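Local coordinates for DUF596 domain-containing protein (Neisseria meningitidis, PDB 2O5H), which is of unknown function and belongs to a bacterial family of uncharacterised alpha-beta proteins, here assembled from two copies of the chain, at residues Q17-E22 with K42-D47; V24-N29 with W38-D43; E53-L58 with E90-Y95. All coordinates share one frame; numbering follows the deposited sequence.

Overall arrangement
The three contacts come in two steps along the chain. Contacts 1 and 2 both join helix 20-30 to the end of helix 34-41 or the loop after it, contact 2 nested inside contact 1; they share K42 and D43, have centres about 9 Å apart, and both touch the second subunit. Contact 3 opens later, joining helix 48-64 to the chain just after helix 81-91; its centre lies about 14 Å from that of contact 1 and 15 Å from that of contact 2. Apolar side chains bridge the gaps: F44 rests on A54, V24 on L58, and W38 on W92. The helical part thus runs from a surface salt bridge beside the dimer interface to an aromatic interior.

Contact 1: residues Q17-E22 with K42-D47; sequences QDRLEE and KDFSSD
R19, the N-cap residue of helix 20-30, faces the loop after helix 34-41; the nearest CA atoms, those of R19 and F44, are 8.9 Å apart, wide enough to need a long side chain. The R19 chain bends at chi3 (-76°) and brings its guanidinium end-on to D43, a short acid whose two oxygens match the two terminal nitrogens. NH2 of R19 donates to OD1 of D43 at 2.9 Å, nearly straight at 164° and in the guanidinium plane, meeting the oxygen on its syn side; NH2 also reaches O of T40, near the end of helix 34-41. The second bond, from NH1 of R19 to OD2 of D43 at 3.0 Å, comes from above the carboxylate plane, because the two flat groups are turned 45° apart. F44 adds a van der Waals contact: its CB lies over one face of the guanidinium, 3.6 Å from NH1 of R19. NE of R19 is held by D23, so two acids grip the guanidinium, whose charge would tend to keep both carboxylates ionised. The F44 ring meets Y16 of helix 3-16 edge-to-face and touches A54 of helix 48-64, while Y30 of the second subunit packs on R19.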
loop_
_atom_site.group_PDB
_atom_site.type_symbol
_atom_site.label_atom_id
_atom_site.label_comp_id
_atom_site.label_asym_id
_atom_site.label_seq_id
_atom_site.Cartn_x
_atom_site.Cartn_y
_atom_site.Cartn_z
ATOM N N GLN A 17 10.241 -5.879 16.578
ATOM C CA GLN A 17 9.224 -6.109 17.606
ATOM C C GLN A 17 8.628 -4.855 18.220
ATOM O O GLN A 17 7.443 -4.833 18.535
ATOM C CB GLN A 17 9.771 -7.036 18.694
ATOM C CG GLN A 17 8.793 -8.151 19.098
ATOM C CD GLN A 17 8.292 -8.989 17.903
ATOM O OE1 GLN A 17 8.963 -9.101 16.862
ATOM N NE2 GLN A 17 7.112 -9.588 18.064
ATOM N N ASP A 18 9.431 -3.803 18.373
ATOM C CA ASP A 18 8.984 -2.557 19.016
ATOM C C ASP A 18 8.093 -1.638 18.139
ATOM O O ASP A 18 7.612 -0.597 18.612
ATOM C CB ASP A 18 10.188 -1.751 19.527
ATOM C CG ASP A 18 11.286 -2.628 20.130
ATOM O OD1 ASP A 18 11.024 -3.797 20.498
ATOM O OD2 ASP A 18 12.424 -2.129 20.244
ATOM N N ARG A 19 7.900 -1.985 16.871
ATOM C CA ARG A 19 6.907 -1.262 16.028
ATOM C C ARG A 19 5.832 -2.188 15.469
ATOM O O ARG A 19 4.955 -1.742 14.716
ATOM C CB ARG A 19 7.595 -0.509 14.881
ATOM C CG ARG A 19 8.443 -1.424 13.957
ATOM C CD ARG A 19 9.039 -0.652 12.811
ATOM N NE ARG A 19 8.067 -0.340 11.743
ATOM C CZ ARG A 19 8.224 0.635 10.875
ATOM N NH1 ARG A 19 9.285 1.431 10.991
ATOM N NH2 ARG A 19 7.315 0.830 9.900
ATOM N N LEU A 20 5.894 -3.478 15.811
ATOM C CA LEU A 20 4.981 -4.468 15.230
ATOM C C LEU A 20 3.502 -4.095 15.431
ATOM O O LEU A 20 2.720 -4.150 14.488
ATOM C CB LEU A 20 5.273 -5.884 15.768
ATOM C CG LEU A 20 4.308 -7.037 15.441
ATOM C CD1 LEU A 20 4.145 -7.266 13.935
ATOM C CD2 LEU A 20 4.742 -8.342 16.054
ATOM N N GLU A 21 3.136 -3.714 16.654
ATOM C CA GLU A 21 1.722 -3.492 17.004
ATOM C C GLU A 21 1.157 -2.304 16.264
ATOM O O GLU A 21 0.040 -2.347 15.744
ATOM C CB GLU A 21 1.533 -3.321 18.512
ATOM C CG GLU A 21 1.701 -4.614 19.300
ATOM C CD GLU A 21 0.774 -5.724 18.807
ATOM O OE1 GLU A 21 -0.378 -5.399 18.416
ATOM O OE2 GLU A 21 1.197 -6.913 18.826
ATOM N N GLU A 22 1.956 -1.246 16.215
ATOM C CA GLU A 22 1.604 -0.047 15.486
ATOM C C GLU A 22 1.384 -0.379 13.999
ATOM O O GLU A 22 0.426 0.116 13.359
ATOM C CB GLU A 22 2.745 0.952 15.639
ATOM C CG GLU A 22 2.319 2.406 15.635
ATOM C CD GLU A 22 3.292 3.279 14.856
ATOM O OE1 GLU A 22 4.509 3.241 15.194
ATOM O OE2 GLU A 22 2.837 3.985 13.905
ATOM N N LYS A 42 8.762 0.174 4.962
ATOM C CA LYS A 42 9.876 0.813 4.237
ATOM C C LYS A 42 10.767 1.705 5.103
ATOM O O LYS A 42 11.977 1.738 4.938
ATOM C CB LYS A 42 9.324 1.655 3.100
ATOM C CG LYS A 42 9.352 0.948 1.781
ATOM C CD LYS A 42 10.775 1.000 1.183
ATOM C CE LYS A 42 10.762 1.709 -0.185
ATOM N NZ LYS A 42 12.172 1.947 -0.647
ATOM N N ASP A 43 10.142 2.438 6.020
ATOM C CA ASP A 43 10.866 3.405 6.837
ATOM C C ASP A 43 11.695 2.726 7.913
ATOM O O ASP A 43 12.507 3.394 8.554
ATOM C CB ASP A 43 9.913 4.425 7.456
ATOM C CG ASP A 43 9.016 3.814 8.514
ATOM O OD1 ASP A 43 8.161 2.982 8.182
ATOM O OD2 ASP A 43 9.167 4.162 9.702
ATOM N N PHE A 44 11.516 1.409 8.102
ATOM C CA PHE A 44 12.226 0.670 9.164
ATOM C C PHE A 44 13.722 0.562 8.884
ATOM O O PHE A 44 14.514 0.617 9.811
ATOM C CB PHE A 44 11.613 -0.722 9.351
ATOM C CG PHE A 44 12.408 -1.653 10.252
ATOM C CD1 PHE A 44 12.572 -1.385 11.608
ATOM C CD2 PHE A 44 12.967 -2.825 9.712
ATOM C CE1 PHE A 44 13.287 -2.256 12.436
ATOM C CE2 PHE A 44 13.685 -3.722 10.504
ATOM C CZ PHE A 44 13.850 -3.432 11.896
ATOM N N SER A 45 14.094 0.450 7.604
ATOM C CA SER A 45 15.487 0.260 7.245
ATOM C C SER A 45 15.747 0.657 5.825
ATOM O O SER A 45 14.831 0.597 4.974
ATOM C CB SER A 45 15.900 -1.215 7.482
ATOM O OG SER A 45 17.292 -1.362 7.323
ATOM N N SER A 46 16.979 1.071 5.527
ATOM C CA SER A 46 17.352 1.335 4.113
ATOM C C SER A 46 17.823 0.028 3.447
ATOM O O SER A 46 17.912 -0.058 2.210
ATOM C CB SER A 46 18.422 2.431 3.982
ATOM O OG SER A 46 19.527 2.112 4.815
ATOM N N ASP A 47 18.031 -0.997 4.268
ATOM C CA ASP A 47 18.550 -2.287 3.794
ATOM C C ASP A 47 17.459 -3.231 3.294
ATOM O O ASP A 47 16.451 -3.468 3.995
ATOM C CB ASP A 47 19.331 -2.976 4.919
ATOM C CG ASP A 47 19.958 -4.258 4.449
ATOM O OD1 ASP A 47 20.874 -4.192 3.600
ATOM O OD2 ASP A 47 19.516 -5.324 4.863
#

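Contact 2: residues V24-N29 with W38-D43; sequences VEFTIN and WSTIKD
T40 meets F26 and T27 where helices 20-30 and 34-41, consecutive in the chain and joined by a short loop, form a helix-loop-helix unit. The helices come close, 7.9 Å between the CA atoms of T27 and T40, and a small beta-branched residue on each side suits so narrow a gap. No hydrogen bond crosses it; the contact is van der Waals and buried. F26 has CG anti to its backbone nitrogen (chi1 174°), which sends the ring across to T40. The hydroxyl of T40 sits at the edge of that ring, near its plane, with OG1 of T40 3.4 Å from CE2 of F26, while CG2 of T40 lies 3.9 Å from CD2 of F26. Ring and threonine run alongside one another, pointing opposite ways. T27 meets T40 obliquely through its methyl: a chi1 of 54° turns OG1 back against its own helix, where it bonds to the carbonyl of D23, with that of V24 also near, and leaves CG2 to face the neighbour. T40 likewise spends its hydroxyl at home, on the carbonyl of C36, so both threonines bury a polar atom without needing a partner across the gap. C36 itself forms an interchain disulfide. The second subunit closes on the same surface: its Y30 stacks on the F26 ring and packs against T40, and its F26 touches F26 here, so this pair of helices also carries part of the dimer interface. Between the threonines, CG2 of T27 lies 3.6 Å from OG1 of T40.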
loop_
_atom_site.group_PDB
_atom_site.type_symbol
_atom_site.label_atom_id
_atom_site.label_comp_id
_atom_site.label_asym_id
_atom_site.label_seq_id
_atom_site.Cartn_x
_atom_site.Cartn_y
_atom_site.Cartn_z
ATOM N N VAL A 24 0.704 -3.398 12.706
ATOM C CA VAL A 24 -0.513 -4.205 12.722
ATOM C C VAL A 24 -1.785 -3.328 12.784
ATOM O O VAL A 24 -2.675 -3.460 11.936
ATOM C CB VAL A 24 -0.477 -5.309 13.843
ATOM C CG1 VAL A 24 -1.858 -5.940 14.052
ATOM C CG2 VAL A 24 0.544 -6.395 13.466
ATOM N N GLU A 25 -1.828 -2.429 13.769
ATOM C CA GLU A 25 -2.926 -1.477 13.922
ATOM C C GLU A 25 -3.214 -0.751 12.595
ATOM O O GLU A 25 -4.343 -0.783 12.083
ATOM C CB GLU A 25 -2.627 -0.508 15.079
ATOM C CG GLU A 25 -2.744 -1.165 16.484
ATOM C CD GLU A 25 -2.020 -0.416 17.616
ATOM O OE1 GLU A 25 -1.735 0.782 17.485
ATOM O OE2 GLU A 25 -1.719 -1.043 18.653
ATOM N N PHE A 26 -2.165 -0.174 12.008
ATOM C CA PHE A 26 -2.265 0.622 10.775
ATOM C C PHE A 26 -2.840 -0.205 9.607
ATOM O O PHE A 26 -3.807 0.199 9.002
ATOM C CB PHE A 26 -0.909 1.236 10.378
ATOM C CG PHE A 26 -0.915 1.948 9.018
ATOM C CD1 PHE A 26 -1.672 3.127 8.835
ATOM C CD2 PHE A 26 -0.148 1.450 7.951
ATOM C CE1 PHE A 26 -1.689 3.784 7.586
ATOM C CE2 PHE A 26 -0.144 2.120 6.698
ATOM C CZ PHE A 26 -0.923 3.288 6.526
ATOM N N THR A 27 -2.272 -1.381 9.344
ATOM C CA THR A 27 -2.679 -2.203 8.182
ATOM C C THR A 27 -4.101 -2.822 8.370
ATOM O O THR A 27 -4.866 -2.943 7.408
ATOM C CB THR A 27 -1.621 -3.299 7.906
ATOM O OG1 THR A 27 -1.426 -4.024 9.122
ATOM C CG2 THR A 27 -0.270 -2.635 7.486
ATOM N N ILE A 28 -4.456 -3.190 9.604
ATOM C CA ILE A 28 -5.834 -3.651 9.912
ATOM C C ILE A 28 -6.823 -2.512 9.653
ATOM O O ILE A 28 -7.883 -2.691 9.013
ATOM C CB ILE A 28 -5.978 -4.097 11.418
ATOM C CG1 ILE A 28 -5.206 -5.389 11.696
ATOM C CG2 ILE A 28 -7.477 -4.193 11.845
ATOM C CD1 ILE A 28 -5.043 -5.643 13.210
ATOM N N ASN A 29 -6.478 -1.319 10.124
ATOM C CA ASN A 29 -7.403 -0.191 9.977
ATOM C C ASN A 29 -7.812 0.111 8.542
ATOM O O ASN A 29 -8.964 0.401 8.284
ATOM C CB ASN A 29 -6.875 1.088 10.617
ATOM C CG ASN A 29 -7.948 2.161 10.708
ATOM O OD1 ASN A 29 -8.940 1.994 11.409
ATOM N ND2 ASN A 29 -7.779 3.248 9.959
ATOM N N TRP A 38 4.406 -3.732 2.408
ATOM C CA TRP A 38 5.803 -3.416 2.085
ATOM C C TRP A 38 6.073 -1.925 2.323
ATOM O O TRP A 38 7.033 -1.559 2.999
ATOM C CB TRP A 38 6.138 -3.793 0.629
ATOM C CG TRP A 38 7.541 -3.383 0.246
ATOM C CD1 TRP A 38 7.931 -2.265 -0.499
ATOM C CD2 TRP A 38 8.737 -4.050 0.634
ATOM N NE1 TRP A 38 9.306 -2.236 -0.596
ATOM C CE2 TRP A 38 9.827 -3.301 0.113
ATOM C CE3 TRP A 38 9.004 -5.213 1.386
ATOM C CZ2 TRP A 38 11.169 -3.684 0.325
ATOM C CZ3 TRP A 38 10.331 -5.602 1.555
ATOM C CH2 TRP A 38 11.388 -4.832 1.049
ATOM N N SER A 39 5.212 -1.049 1.787
ATOM C CA SER A 39 5.353 0.395 2.021
ATOM C C SER A 39 5.342 0.767 3.534
ATOM O O SER A 39 6.087 1.644 3.970
ATOM C CB SER A 39 4.275 1.151 1.262
ATOM O OG SER A 39 4.448 0.914 -0.131
ATOM N N THR A 40 4.514 0.076 4.312
ATOM C CA THR A 40 4.422 0.264 5.761
ATOM C C THR A 40 5.753 0.030 6.494
ATOM O O THR A 40 6.085 0.746 7.469
ATOM C CB THR A 40 3.318 -0.689 6.357
ATOM O OG1 THR A 40 2.037 -0.388 5.776
ATOM C CG2 THR A 40 3.208 -0.546 7.879
ATOM N N ILE A 41 6.531 -0.953 6.017
ATOM C CA ILE A 41 7.805 -1.285 6.684
ATOM C C ILE A 41 9.003 -0.538 6.057
ATOM O O ILE A 41 10.117 -0.574 6.588
ATOM C CB ILE A 41 8.043 -2.847 6.836
ATOM C CG1 ILE A 41 8.020 -3.621 5.496
ATOM C CG2 ILE A 41 7.040 -3.460 7.800
ATOM C CD1 ILE A 41 9.279 -3.383 4.665
ATOM N N LYS A 42 8.762 0.174 4.962
ATOM C CA LYS A 42 9.876 0.813 4.237
ATOM C C LYS A 42 10.767 1.705 5.103
ATOM O O LYS A 42 11.977 1.738 4.938
ATOM C CB LYS A 42 9.324 1.655 3.100
ATOM C CG LYS A 42 9.352 0.948 1.781
ATOM C CD LYS A 42 10.775 1.000 1.183
ATOM C CE LYS A 42 10.762 1.709 -0.185
ATOM N NZ LYS A 42 12.172 1.947 -0.647
ATOM N N ASP A 43 10.142 2.438 6.020
ATOM C CA ASP A 43 10.866 3.405 6.837
ATOM C C ASP A 43 11.695 2.726 7.913
ATOM O O ASP A 43 12.507 3.394 8.554
ATOM C CB ASP A 43 9.913 4.425 7.456
ATOM C CG ASP A 43 9.016 3.814 8.514
ATOM O OD1 ASP A 43 8.161 2.982 8.182
ATOM O OD2 ASP A 43 9.167 4.162 9.702
#

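Contact 3: residues E53-L58 with E90-Y95; sequences EAFFIL and EVWPEY
An aromatic cluster in the interior joins helix 48-64 to the loop that follows helix 81-91: F55 and F56 on the helix receive the indole of W92. Backbones are far apart, 11.1 Å between the CA atoms of F56 and W92, a gap spanned by large flat side chains. W92 has CG anti to the backbone nitrogen (chi1 -166°), which carries its six-membered ring in toward both phenylalanines. The F56 ring turns its edge to the face of W92, with planes 56° apart and CZ of F56 3.6 Å from CE3 of W92. This is the edge-to-face arrangement common in aromatic clusters, in which ring hydrogens point at a neighbour's pi cloud. Being consecutive on one helix, F55 and F56 can meet the same indole from different directions, and F55 does so in another way: CH2 of W92 stands over one face of the F55 ring, toward its rim, 3.6 Å from CD2 of F55, and the planes are inclined at 40°. The two phenylalanines also touch one another, CD2 of F55 lying over the centre of the F56 ring. The face of W92 opposite F56 is covered by CD of P93, the next residue, whose fixed phi suits the extended chain here. Around the cluster, W38 of helix 34-41 touches both F55 and W92, W113 of helix 110-116 meets W92, and F88 of helix 81-91 packs on F56.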
loop_
_atom_site.group_PDB
_atom_site.type_symbol
_atom_site.label_atom_id
_atom_site.label_comp_id
_atom_site.label_asym_id
_atom_site.label_seq_id
_atom_site.Cartn_x
_atom_site.Cartn_y
_atom_site.Cartn_z
ATOM N N GLU A 53 12.798 -8.951 5.999
ATOM C CA GLU A 53 12.541 -9.612 7.302
ATOM C C GLU A 53 11.385 -8.960 8.084
ATOM O O GLU A 53 10.560 -9.649 8.651
ATOM C CB GLU A 53 13.799 -9.626 8.180
ATOM C CG GLU A 53 14.913 -10.568 7.647
ATOM C CD GLU A 53 14.398 -11.955 7.252
ATOM O OE1 GLU A 53 13.744 -12.626 8.106
ATOM O OE2 GLU A 53 14.672 -12.371 6.084
ATOM N N ALA A 54 11.336 -7.637 8.082
ATOM C CA ALA A 54 10.246 -6.871 8.685
ATOM C C ALA A 54 8.915 -7.192 8.000
ATOM O O ALA A 54 7.878 -7.468 8.678
ATOM C CB ALA A 54 10.544 -5.402 8.568
ATOM N N PHE A 55 8.932 -7.169 6.669
ATOM C CA PHE A 55 7.748 -7.535 5.948
ATOM C C PHE A 55 7.189 -8.893 6.396
ATOM O O PHE A 55 5.996 -9.008 6.668
ATOM C CB PHE A 55 7.972 -7.494 4.431
ATOM C CG PHE A 55 6.799 -8.040 3.641
ATOM C CD1 PHE A 55 5.777 -7.189 3.206
ATOM C CD2 PHE A 55 6.726 -9.416 3.325
ATOM C CE1 PHE A 55 4.696 -7.682 2.464
ATOM C CE2 PHE A 55 5.643 -9.917 2.604
ATOM C CZ PHE A 55 4.636 -9.057 2.178
ATOM N N PHE A 56 8.032 -9.920 6.455
ATOM C CA PHE A 56 7.562 -11.258 6.805
ATOM C C PHE A 56 7.100 -11.379 8.241
ATOM O O PHE A 56 6.213 -12.181 8.533
ATOM C CB PHE A 56 8.609 -12.338 6.430
ATOM C CG PHE A 56 8.620 -12.642 4.964
ATOM C CD1 PHE A 56 7.466 -13.174 4.350
ATOM C CD2 PHE A 56 9.717 -12.333 4.173
ATOM C CE1 PHE A 56 7.443 -13.424 2.988
ATOM C CE2 PHE A 56 9.690 -12.606 2.751
ATOM C CZ PHE A 56 8.568 -13.157 2.185
ATOM N N ILE A 57 7.672 -10.594 9.157
ATOM C CA ILE A 57 7.187 -10.645 10.549
ATOM C C ILE A 57 5.757 -10.076 10.600
ATOM O O ILE A 57 4.879 -10.616 11.267
ATOM C CB ILE A 57 8.083 -9.847 11.525
ATOM C CG1 ILE A 57 9.462 -10.508 11.631
ATOM C CG2 ILE A 57 7.431 -9.736 12.956
ATOM C CD1 ILE A 57 10.527 -9.560 12.131
ATOM N N LEU A 58 5.532 -8.987 9.871
ATOM C CA LEU A 58 4.247 -8.316 9.908
ATOM C C LEU A 58 3.207 -9.211 9.220
ATOM O O LEU A 58 2.127 -9.441 9.747
ATOM C CB LEU A 58 4.336 -6.949 9.206
ATOM C CG LEU A 58 3.033 -6.122 8.990
ATOM C CD1 LEU A 58 2.323 -5.792 10.348
ATOM C CD2 LEU A 58 3.402 -4.850 8.235
ATOM N N GLU A 90 10.340 -18.285 -1.542
ATOM C CA GLU A 90 10.870 -19.054 -2.645
ATOM C C GLU A 90 10.942 -18.276 -3.947
ATOM O O GLU A 90 11.764 -18.603 -4.793
ATOM C CB GLU A 90 10.104 -20.385 -2.826
ATOM C CG GLU A 90 10.483 -21.366 -1.722
ATOM C CD GLU A 90 10.178 -22.817 -2.040
ATOM O OE1 GLU A 90 9.915 -23.146 -3.221
ATOM O OE2 GLU A 90 10.213 -23.640 -1.098
ATOM N N VAL A 91 10.115 -17.234 -4.089
ATOM C CA VAL A 91 9.994 -16.485 -5.341
ATOM C C VAL A 91 10.285 -14.985 -5.110
ATOM O O VAL A 91 10.138 -14.157 -6.005
ATOM C CB VAL A 91 8.555 -16.667 -5.968
ATOM C CG1 VAL A 91 8.371 -18.077 -6.499
ATOM C CG2 VAL A 91 7.456 -16.350 -4.943
ATOM N N TRP A 92 10.717 -14.653 -3.893
ATOM C CA TRP A 92 10.955 -13.266 -3.518
ATOM C C TRP A 92 12.046 -12.679 -4.428
ATOM O O TRP A 92 13.099 -13.294 -4.631
ATOM C CB TRP A 92 11.406 -13.198 -2.055
ATOM C CG TRP A 92 11.356 -11.829 -1.474
ATOM C CD1 TRP A 92 12.409 -10.977 -1.263
ATOM C CD2 TRP A 92 10.181 -11.167 -1.003
ATOM N NE1 TRP A 92 11.937 -9.800 -0.677
ATOM C CE2 TRP A 92 10.577 -9.909 -0.495
ATOM C CE3 TRP A 92 8.813 -11.518 -0.970
ATOM C CZ2 TRP A 92 9.651 -8.974 0.012
ATOM C CZ3 TRP A 92 7.885 -10.587 -0.411
ATOM C CH2 TRP A 92 8.323 -9.349 0.082
ATOM N N PRO A 93 11.807 -11.468 -4.974
ATOM C CA PRO A 93 12.848 -10.830 -5.802
ATOM C C PRO A 93 14.211 -10.722 -5.121
ATOM O O PRO A 93 14.290 -10.523 -3.890
ATOM C CB PRO A 93 12.291 -9.410 -5.988
ATOM C CG PRO A 93 10.768 -9.649 -6.022
ATOM C CD PRO A 93 10.629 -10.585 -4.829
ATOM N N GLU A 94 15.258 -10.761 -5.947
ATOM C CA GLU A 94 16.624 -10.633 -5.489
ATOM C C GLU A 94 17.023 -9.217 -5.101
ATOM O O GLU A 94 17.961 -9.049 -4.356
ATOM C CB GLU A 94 17.574 -11.175 -6.545
ATOM C CG GLU A 94 17.521 -12.710 -6.704
ATOM C CD GLU A 94 18.583 -13.227 -7.683
ATOM O OE1 GLU A 94 18.776 -12.610 -8.735
ATOM O OE2 GLU A 94 19.263 -14.220 -7.380
ATOM N N TYR A 95 16.308 -8.215 -5.609
ATOM C CA TYR A 95 16.665 -6.800 -5.406
ATOM C C TYR A 95 15.361 -6.083 -5.220
ATOM O O TYR A 95 14.328 -6.533 -5.715
ATOM C CB TYR A 95 17.407 -6.209 -6.632
ATOM C CG TYR A 95 18.728 -6.891 -6.911
ATOM C CD1 TYR A 95 19.906 -6.487 -6.242
ATOM C CD2 TYR A 95 18.804 -7.955 -7.801
ATOM C CE1 TYR A 95 21.071 -7.121 -6.456
ATOM C CE2 TYR A 95 19.986 -8.601 -8.028
ATOM C CZ TYR A 95 21.117 -8.172 -7.352
ATOM O OH TYR A 95 22.301 -8.794 -7.564
#